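PDB 4QAN: hypothetical protein, which is of unknown function but has a cystatin-like fold, belongs to the NTF2-like superfamily as a divergent member, and can bind magnesium. Local coordinates for residues Leu57-Val62 against Pro79-Ser84; Val62-Glu67 against Ala133-Ala138; Arg223-Phe228 against Thr338-Cys343. All coordinates share one frame; numbering follows the deposited sequence.

Contact 1. Residues Leu57-Val62 against Pro79-Ser84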
loop_
_atom_site.group_PDB
_atom_site.type_symbol
_atom_site.label_atom_id
_atom_site.label_comp_id
_atom_site.label_asym_id
_atom_site.label_seq_id
_atom_site.Cartn_x
_atom_site.Cartn_y
_atom_site.Cartn_z
ATOM N N LEU A 57 0.379 -4.675 -11.016
ATOM C CA LEU A 57 0.622 -4.454 -12.447
ATOM C C LEU A 57 -0.563 -4.786 -13.381
ATOM O O LEU A 57 -0.605 -4.282 -14.507
ATOM C CB LEU A 57 1.855 -5.240 -12.890
ATOM C CG LEU A 57 3.161 -4.835 -12.188
ATOM C CD1 LEU A 57 4.239 -5.897 -12.400
ATOM C CD2 LEU A 57 3.630 -3.473 -12.669
ATOM N N GLN A 58 -1.533 -5.574 -12.903
ATOM C CA GLN A 58 -2.598 -6.133 -13.755
ATOM C C GLN A 58 -4.027 -5.666 -13.449
ATOM O O GLN A 58 -4.889 -5.708 -14.331
ATOM C CB GLN A 58 -2.583 -7.664 -13.666
ATOM C CG GLN A 58 -1.251 -8.307 -13.998
ATOM C CD GLN A 58 -0.913 -8.157 -15.453
ATOM O OE1 GLN A 58 -1.524 -8.802 -16.306
ATOM N NE2 GLN A 58 0.055 -7.297 -15.756
ATOM N N ILE A 59 -4.286 -5.245 -12.214
ATOM C CA ILE A 59 -5.650 -4.936 -11.800
ATOM C C ILE A 59 -6.392 -4.008 -12.776
ATOM O O ILE A 59 -5.835 -3.026 -13.251
ATOM C CB ILE A 59 -5.710 -4.363 -10.363
ATOM C CG1 ILE A 59 -7.160 -4.347 -9.869
ATOM C CG2 ILE A 59 -5.104 -2.966 -10.297
ATOM C CD1 ILE A 59 -7.294 -4.348 -8.369
ATOM N N ASN A 60 -7.653 -4.340 -13.052
ATOM C CA ASN A 60 -8.514 -3.569 -13.944
ATOM C C ASN A 60 -9.239 -2.490 -13.158
ATOM O O ASN A 60 -10.167 -2.782 -12.393
ATOM C CB ASN A 60 -9.527 -4.496 -14.620
ATOM C CG ASN A 60 -10.372 -3.796 -15.683
ATOM O OD1 ASN A 60 -10.717 -2.614 -15.575
ATOM N ND2 ASN A 60 -10.743 -4.553 -16.705
ATOM N N PHE A 61 -8.810 -1.250 -13.366
ATOM C CA PHE A 61 -9.331 -0.090 -12.658
ATOM C C PHE A 61 -10.847 0.002 -12.770
ATOM O O PHE A 61 -11.546 0.033 -11.757
ATOM C CB PHE A 61 -8.674 1.179 -13.220
ATOM C CG PHE A 61 -9.111 2.442 -12.556
ATOM C CD1 PHE A 61 -10.267 3.099 -12.967
ATOM C CD2 PHE A 61 -8.364 2.996 -11.541
ATOM C CE1 PHE A 61 -10.678 4.273 -12.361
ATOM C CE2 PHE A 61 -8.769 4.177 -10.925
ATOM C CZ PHE A 61 -9.929 4.813 -11.336
ATOM N N VAL A 62 -11.343 0.034 -14.008
ATOM C CA VAL A 62 -12.773 0.206 -14.278
ATOM C C VAL A 62 -13.605 -0.884 -13.621
ATOM O O VAL A 62 -14.551 -0.593 -12.883
ATOM C CB VAL A 62 -13.074 0.240 -15.799
ATOM C CG1 VAL A 62 -14.557 0.032 -16.073
ATOM C CG2 VAL A 62 -12.622 1.562 -16.400
ATOM N N PRO A 79 -3.110 3.662 -9.266
ATOM C CA PRO A 79 -3.337 2.934 -10.512
ATOM C C PRO A 79 -2.056 2.552 -11.298
ATOM O O PRO A 79 -1.835 2.992 -12.437
ATOM C CB PRO A 79 -4.225 3.899 -11.307
ATOM C CG PRO A 79 -3.768 5.238 -10.868
ATOM C CD PRO A 79 -3.511 5.078 -9.399
ATOM N N THR A 80 -1.247 1.701 -10.678
ATOM C CA THR A 80 0.031 1.290 -11.233
ATOM C C THR A 80 -0.141 0.483 -12.517
ATOM O O THR A 80 0.703 0.549 -13.400
ATOM C CB THR A 80 0.847 0.490 -10.201
ATOM O OG1 THR A 80 1.379 1.396 -9.233
ATOM C CG2 THR A 80 1.993 -0.273 -10.840
ATOM N N SER A 81 -1.224 -0.275 -12.616
ATOM C CA SER A 81 -1.513 -1.047 -13.832
ATOM C C SER A 81 -1.769 -0.149 -15.049
ATOM O O SER A 81 -1.592 -0.590 -16.173
ATOM C CB SER A 81 -2.738 -1.940 -13.616
ATOM O OG SER A 81 -3.914 -1.166 -13.412
ATOM N N ASP A 82 -2.199 1.096 -14.828
ATOM C CA ASP A 82 -2.299 2.057 -15.924
ATOM C C ASP A 82 -1.046 2.915 -16.053
ATOM O O ASP A 82 -0.669 3.281 -17.150
ATOM C CB ASP A 82 -3.522 2.952 -15.746
ATOM C CG ASP A 82 -4.824 2.196 -15.952
ATOM O OD1 ASP A 82 -5.031 1.649 -17.052
ATOM O OD2 ASP A 82 -5.628 2.138 -15.009
ATOM N N TYR A 83 -0.427 3.261 -14.934
ATOM C CA TYR A 83 0.731 4.140 -14.941
ATOM C C TYR A 83 1.798 3.591 -14.013
ATOM O O TYR A 83 1.690 3.718 -12.798
ATOM C CB TYR A 83 0.317 5.542 -14.505
ATOM C CG TYR A 83 -0.892 6.061 -15.223
ATOM C CD1 TYR A 83 -0.806 6.470 -16.552
ATOM C CD2 TYR A 83 -2.129 6.152 -14.585
ATOM C CE1 TYR A 83 -1.917 6.962 -17.231
ATOM C CE2 TYR A 83 -3.253 6.637 -15.257
ATOM C CZ TYR A 83 -3.140 7.041 -16.577
ATOM O OH TYR A 83 -4.232 7.526 -17.260
ATOM N N SER A 84 2.837 2.981 -14.580
ATOM C CA SER A 84 3.848 2.314 -13.751
ATOM C C SER A 84 4.579 3.267 -12.772
ATOM O O SER A 84 5.056 2.822 -11.733
ATOM C CB SER A 84 4.816 1.493 -14.607
ATOM O OG SER A 84 5.452 2.294 -15.570
HETATM O O HOH W 1 -7.087 -0.328 -15.318
#
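The backbones of L57 and S81 come together with CA L57 and CA S81 4.3 Å apart, where the end of one helix meets a short turn with helical backbone angles. The structural element is a two-residue turn between helices: helix 52-58 stops, I59 and N60 make the bend, and helix 61-67 starts with N60 as its N-cap, the OD1 of N60 accepting from the backbone N of K63. Across the contact, T80-D82 have helical backbone angles, and the carbonyl of P79 takes the amides of both D82 and Y83, which fixes the turn that presents S81.

S81 carries the contact. Its hydroxyl sits between its own backbone N and carbonyl carbon (chi1 65°), and from there OG donates to the carbonyl O of I59 at 2.7 Å. The donor lies in the carbonyl plane with a C=O...OG angle of 155°, so this serine secures an acceptor at the point where the helix has ended. The same side chain also rests on the last turn of the helix, S81 CB lying 3.3 Å from L57 O.

Two flanks complete the contact. On one, the side chains of L57 and T80 cross at a slant, L57 CD2 to T80 CG2 4.0 Å, while the hydroxyl of T80 turns to T90. On the other, F61 CD2 packs on P79 CB at 4.2 Å, and helix 287-296 lies close by, with R294 touching the F61 side chain and forming a long, weak ion pair with D82. D82 OD2 passes 3.7 Å from F61 CB. One water bridges the two segments, accepting from F61 N at 2.8 Å and donating to D82 OD2 at 2.9 Å.

Contact 2. Residues Val62-Glu67 against Ala133-Ala138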
loop_
_atom_site.group_PDB
_atom_site.type_symbol
_atom_site.label_atom_id
_atom_site.label_comp_id
_atom_site.label_asym_id
_atom_site.label_seq_id
_atom_site.Cartn_x
_atom_site.Cartn_y
_atom_site.Cartn_z
ATOM N N VAL A 62 -11.343 0.034 -14.008
ATOM C CA VAL A 62 -12.773 0.206 -14.278
ATOM C C VAL A 62 -13.605 -0.884 -13.621
ATOM O O VAL A 62 -14.551 -0.593 -12.883
ATOM C CB VAL A 62 -13.074 0.240 -15.799
ATOM C CG1 VAL A 62 -14.557 0.032 -16.073
ATOM C CG2 VAL A 62 -12.622 1.562 -16.400
ATOM N N LYS A 63 -13.258 -2.138 -13.889
ATOM C CA LYS A 63 -14.035 -3.261 -13.355
ATOM C C LYS A 63 -14.023 -3.303 -11.829
ATOM O O LYS A 63 -15.056 -3.505 -11.199
ATOM C CB LYS A 63 -13.526 -4.594 -13.919
ATOM C CG LYS A 63 -13.710 -4.747 -15.423
ATOM C CD LYS A 63 -15.174 -4.869 -15.825
ATOM C CE LYS A 63 -15.409 -4.379 -17.251
ATOM N NZ LYS A 63 -16.831 -4.015 -17.504
ATOM N N THR A 64 -12.850 -3.104 -11.245
ATOM C CA THR A 64 -12.701 -3.103 -9.798
ATOM C C THR A 64 -13.544 -1.997 -9.166
ATOM O O THR A 64 -14.187 -2.210 -8.135
ATOM C CB THR A 64 -11.223 -2.967 -9.396
ATOM O OG1 THR A 64 -10.487 -4.084 -9.905
ATOM C CG2 THR A 64 -11.069 -2.933 -7.911
ATOM N N ALA A 65 -13.580 -0.832 -9.797
ATOM C CA ALA A 65 -14.377 0.279 -9.272
ATOM C C ALA A 65 -15.878 -0.038 -9.305
ATOM O O ALA A 65 -16.624 0.344 -8.403
ATOM C CB ALA A 65 -14.085 1.556 -10.046
ATOM N N GLU A 66 -16.310 -0.735 -10.349
ATOM C CA GLU A 66 -17.705 -1.149 -10.464
ATOM C C GLU A 66 -18.097 -2.147 -9.355
ATOM O O GLU A 66 -19.197 -2.084 -8.817
ATOM C CB GLU A 66 -17.976 -1.700 -11.868
ATOM C CG GLU A 66 -17.901 -0.605 -12.934
ATOM C CD GLU A 66 -18.071 -1.104 -14.361
ATOM O OE1 GLU A 66 -17.673 -2.249 -14.658
ATOM O OE2 GLU A 66 -18.595 -0.337 -15.195
ATOM N N GLU A 67 -17.177 -3.033 -8.996
ATOM C CA GLU A 67 -17.369 -3.957 -7.885
ATOM C C GLU A 67 -17.371 -3.283 -6.489
ATOM O O GLU A 67 -17.985 -3.808 -5.553
ATOM C CB GLU A 67 -16.293 -5.053 -7.960
ATOM C CG GLU A 67 -16.143 -5.945 -6.730
ATOM C CD GLU A 67 -17.338 -6.859 -6.466
ATOM O OE1 GLU A 67 -18.234 -6.973 -7.339
ATOM O OE2 GLU A 67 -17.357 -7.489 -5.378
ATOM N N ALA A 133 -12.125 -12.378 -11.533
ATOM C CA ALA A 133 -10.998 -12.573 -12.454
ATOM C C ALA A 133 -10.905 -11.443 -13.466
ATOM O O ALA A 133 -9.822 -11.084 -13.906
ATOM C CB ALA A 133 -11.116 -13.906 -13.167
ATOM N N GLU A 134 -12.052 -10.881 -13.820
ATOM C CA GLU A 134 -12.117 -9.741 -14.723
ATOM C C GLU A 134 -11.645 -8.459 -14.018
ATOM O O GLU A 134 -10.913 -7.664 -14.604
ATOM C CB GLU A 134 -13.550 -9.591 -15.241
ATOM C CG GLU A 134 -13.675 -8.869 -16.565
ATOM C CD GLU A 134 -15.126 -8.642 -16.960
ATOM O OE1 GLU A 134 -16.014 -9.362 -16.448
ATOM O OE2 GLU A 134 -15.379 -7.737 -17.784
ATOM N N CYS A 135 -12.072 -8.267 -12.769
ATOM C CA CYS A 135 -11.543 -7.199 -11.905
ATOM C C CYS A 135 -10.007 -7.229 -11.829
ATOM O O CYS A 135 -9.333 -6.203 -11.944
ATOM C CB CYS A 135 -12.100 -7.325 -10.472
ATOM S SG CYS A 135 -13.825 -6.828 -10.222
ATOM N N LEU A 136 -9.464 -8.424 -11.633
ATOM C CA LEU A 136 -8.039 -8.589 -11.408
ATOM C C LEU A 136 -7.238 -8.752 -12.699
ATOM O O LEU A 136 -6.003 -8.792 -12.657
ATOM C CB LEU A 136 -7.814 -9.786 -10.486
ATOM C CG LEU A 136 -8.448 -9.689 -9.091
ATOM C CD1 LEU A 136 -8.281 -10.995 -8.334
ATOM C CD2 LEU A 136 -7.835 -8.560 -8.295
ATOM N N ALA A 137 -7.939 -8.816 -13.836
ATOM C CA ALA A 137 -7.342 -9.175 -15.131
ATOM C C ALA A 137 -6.548 -10.484 -15.016
ATOM O O ALA A 137 -5.437 -10.614 -15.539
ATOM C CB ALA A 137 -6.465 -8.052 -15.656
ATOM N N ALA A 138 -7.147 -11.452 -14.328
ATOM C CA ALA A 138 -6.476 -12.697 -13.979
ATOM C C ALA A 138 -6.886 -13.824 -14.910
ATOM O O ALA A 138 -7.978 -13.815 -15.472
ATOM C CB ALA A 138 -6.804 -13.069 -12.545
#
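A bend at chi2 (-68°) brings the aliphatic chain of K63 across E134, whose own side chain, extended beyond CG (chi2 -175°), reaches back to meet it at a slant. The touching atoms are methylenes and a carboxylate oxygen: E134 OE2 lies 3.4 Å from K63 CE and 3.5 Å from K63 CD. The ammonium stays a little further off, K63 NZ to E134 OE2 being 4.0 Å, beyond a salt bridge; within its own helix it makes a weak one, K63 NZ to E66 OE1 at 3.5 Å, and it has a long, weak ion pair with E287. An alanine at K63 is likely to uncover the E134 carboxylate and leave both it and that of E66 without the nearby positive charge.

Beside this polar pair sits the buried C135. Its SG lies against helix 61-67, 3.7 Å from K63 O and 3.8 Å from E67 CB. T64 brings OG1 within 3.2 Å of C135 O, although the established partner of that hydroxyl is N60 O, one turn back; E67 OE2 pairs with R128.

The contact thus joins helix 61-67 to the C-terminal end of helix 126-135, which finishes in a Schellman motif with A137 at positive phi. Around this end, L136 and A138 pack on strand 153-164, and helix 287-296 touches V62 and E66.

Contact 3. Residues Arg223-Phe228 against Thr338-Cys343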
loop_
_atom_site.group_PDB
_atom_site.type_symbol
_atom_site.label_atom_id
_atom_site.label_comp_id
_atom_site.label_asym_id
_atom_site.label_seq_id
_atom_site.Cartn_x
_atom_site.Cartn_y
_atom_site.Cartn_z
ATOM N N ARG A 223 15.853 21.443 2.354
ATOM C CA ARG A 223 16.466 20.562 1.368
ATOM C C ARG A 223 15.812 19.180 1.370
ATOM O O ARG A 223 15.722 18.514 0.333
ATOM C CB ARG A 223 17.975 20.472 1.583
ATOM C CG ARG A 223 18.703 19.751 0.459
ATOM C CD ARG A 223 20.189 19.726 0.696
ATOM N NE ARG A 223 20.746 21.060 0.897
ATOM C CZ ARG A 223 21.964 21.306 1.357
ATOM N NH1 ARG A 223 22.781 20.318 1.674
ATOM N NH2 ARG A 223 22.366 22.554 1.495
ATOM N N ALA A 224 15.314 18.762 2.522
ATOM C CA ALA A 224 14.555 17.511 2.603
ATOM C C ALA A 224 13.311 17.595 1.727
ATOM O O ALA A 224 13.025 16.677 0.956
ATOM C CB ALA A 224 14.173 17.212 4.043
ATOM N N VAL A 225 12.595 18.718 1.845
ATOM C CA VAL A 225 11.385 18.972 1.081
ATOM C C VAL A 225 11.718 19.092 -0.406
ATOM O O VAL A 225 11.013 18.521 -1.251
ATOM C CB VAL A 225 10.667 20.252 1.586
ATOM C CG1 VAL A 225 9.480 20.598 0.708
ATOM C CG2 VAL A 225 10.226 20.065 3.031
ATOM N N GLU A 226 12.800 19.808 -0.712
ATOM C CA GLU A 226 13.256 19.978 -2.099
ATOM C C GLU A 226 13.566 18.642 -2.784
ATOM O O GLU A 226 13.137 18.412 -3.918
ATOM C CB GLU A 226 14.467 20.913 -2.167
ATOM C CG GLU A 226 14.107 22.388 -1.951
ATOM C CD GLU A 226 15.232 23.236 -1.332
ATOM O OE1 GLU A 226 16.389 22.757 -1.232
ATOM O OE2 GLU A 226 14.960 24.397 -0.919
ATOM N N GLN A 227 14.272 17.750 -2.101
ATOM C CA GLN A 227 14.669 16.503 -2.733
ATOM C C GLN A 227 13.549 15.517 -2.801
ATOM O O GLN A 227 13.544 14.688 -3.690
ATOM C CB GLN A 227 15.877 15.858 -2.051
ATOM C CG GLN A 227 17.219 16.466 -2.438
ATOM C CD GLN A 227 17.484 16.372 -3.932
ATOM O OE1 GLN A 227 17.510 17.387 -4.615
ATOM N NE2 GLN A 227 17.667 15.141 -4.447
ATOM N N PHE A 228 12.636 15.579 -1.829
ATOM C CA PHE A 228 11.372 14.839 -1.859
ATOM C C PHE A 228 10.565 15.177 -3.118
ATOM O O PHE A 228 10.176 14.288 -3.875
ATOM C CB PHE A 228 10.592 15.177 -0.584
ATOM C CG PHE A 228 9.165 14.672 -0.552
ATOM C CD1 PHE A 228 8.890 13.329 -0.345
ATOM C CD2 PHE A 228 8.100 15.557 -0.646
ATOM C CE1 PHE A 228 7.583 12.878 -0.267
ATOM C CE2 PHE A 228 6.791 15.104 -0.564
ATOM C CZ PHE A 228 6.538 13.756 -0.383
ATOM N N THR A 338 1.085 23.388 0.223
ATOM C CA THR A 338 0.930 22.268 1.136
ATOM C C THR A 338 1.736 22.485 2.398
ATOM O O THR A 338 2.568 23.375 2.454
ATOM C CB THR A 338 1.437 20.968 0.515
ATOM O OG1 THR A 338 2.880 20.986 0.485
ATOM C CG2 THR A 338 0.850 20.796 -0.879
ATOM N N GLY A 339 1.499 21.627 3.383
ATOM C CA GLY A 339 2.188 21.665 4.658
ATOM C C GLY A 339 3.041 20.446 4.934
ATOM O O GLY A 339 2.697 19.329 4.542
ATOM N N TYR A 340 4.162 20.677 5.611
ATOM C CA TYR A 340 5.072 19.619 6.043
ATOM C C TYR A 340 5.361 19.762 7.519
ATOM O O TYR A 340 5.349 20.864 8.065
ATOM C CB TYR A 340 6.406 19.710 5.307
ATOM C CG TYR A 340 6.350 19.414 3.836
ATOM C CD1 TYR A 340 5.995 20.401 2.924
ATOM C CD2 TYR A 340 6.674 18.160 3.359
ATOM C CE1 TYR A 340 5.954 20.140 1.574
ATOM C CE2 TYR A 340 6.632 17.884 2.017
ATOM C CZ TYR A 340 6.283 18.886 1.123
ATOM O OH TYR A 340 6.243 18.600 -0.208
ATOM N N THR A 341 5.606 18.632 8.168
ATOM C CA THR A 341 6.133 18.622 9.528
ATOM C C THR A 341 7.404 17.817 9.390
ATOM O O THR A 341 7.369 16.694 8.883
ATOM C CB THR A 341 5.169 17.976 10.550
ATOM O OG1 THR A 341 3.948 18.716 10.615
ATOM C CG2 THR A 341 5.788 17.944 11.930
ATOM N N LEU A 342 8.527 18.404 9.799
ATOM C CA LEU A 342 9.845 17.786 9.633
ATOM C C LEU A 342 10.500 17.512 10.971
ATOM O O LEU A 342 10.303 18.282 11.931
ATOM C CB LEU A 342 10.737 18.706 8.813
ATOM C CG LEU A 342 10.145 18.977 7.422
ATOM C CD1 LEU A 342 10.295 20.443 7.066
ATOM C CD2 LEU A 342 10.797 18.077 6.388
ATOM N N CYS A 343 11.267 16.417 11.030
ATOM C CA CYS A 343 11.962 16.007 12.246
ATOM C C CYS A 343 13.466 15.821 12.009
ATOM O O CYS A 343 13.903 15.285 10.981
ATOM C CB CYS A 343 11.354 14.732 12.842
ATOM S SG CYS A 343 11.387 13.313 11.720
#
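Helix 221-234 packs on a face of the mixed sheet through strand 334-344, the helix-on-sheet layering expected of a cystatin-like fold. The short axes approach to 10.4 Å with 120° between their directions, so the helix runs diagonally across the strand. A224, V225 and F228 point toward it from the helix; Y340 and L342, two residues apart on the same side of the strand, point back.

V225 makes the largest contribution from the helix. Its chi1 of 174° sets CG1 over Y340 and turns CG2 to L342 as well as to the Y340 ring. CG1 lies over one face of that ring, 3.9 Å from the centroid and displaced toward the rim, a CH-pi contact. V225 CG2 meets L342 CD2 at 3.9 Å, and A224 CB reaches the same methyl, L342 CD2, at 4.2 Å.

F228 meets Y340 at the rim: F228 CE2 is 3.6 Å from Y340 OH, near the planes of both rings. The planes stand at 88° with centroids 5.9 Å apart, an oblique aromatic pair. Beyond, F228 continues onto Y263, L267 and M270 of helix 254-275.

All five touching residues are buried and meet mainly through carbon, Y340 OH being the polar atom among them; it is satisfied by a hydrogen bond with the hydroxyl of Y329. Cohesion here therefore rests on apolar and CH-pi packing, with the one polar group at the seam paired within the sheet.

From the N terminus, contact 1 comes first, closing a loop of 16 residues that contains most of helix 61-67. Contact 2 opens at V62, which the two share, and closes at 133-138 with 65 residues between; since 79-84 falls inside that span, the two contacts cross. They also touch, with centres 10 Å apart: N60 N and C135 O, at 2.7 Å, probably form a hydrogen bond. The pair ties the turn between helices 52-58 and 61-67 to helix 126-135 and strands 140-150 and 153-164 of the first sheet. Contact 3 follows in series, spanning 109 residues to join helix 221-234 to the second sheet; its centre lies about 36 Å from that of contact 2, across the chain's centre.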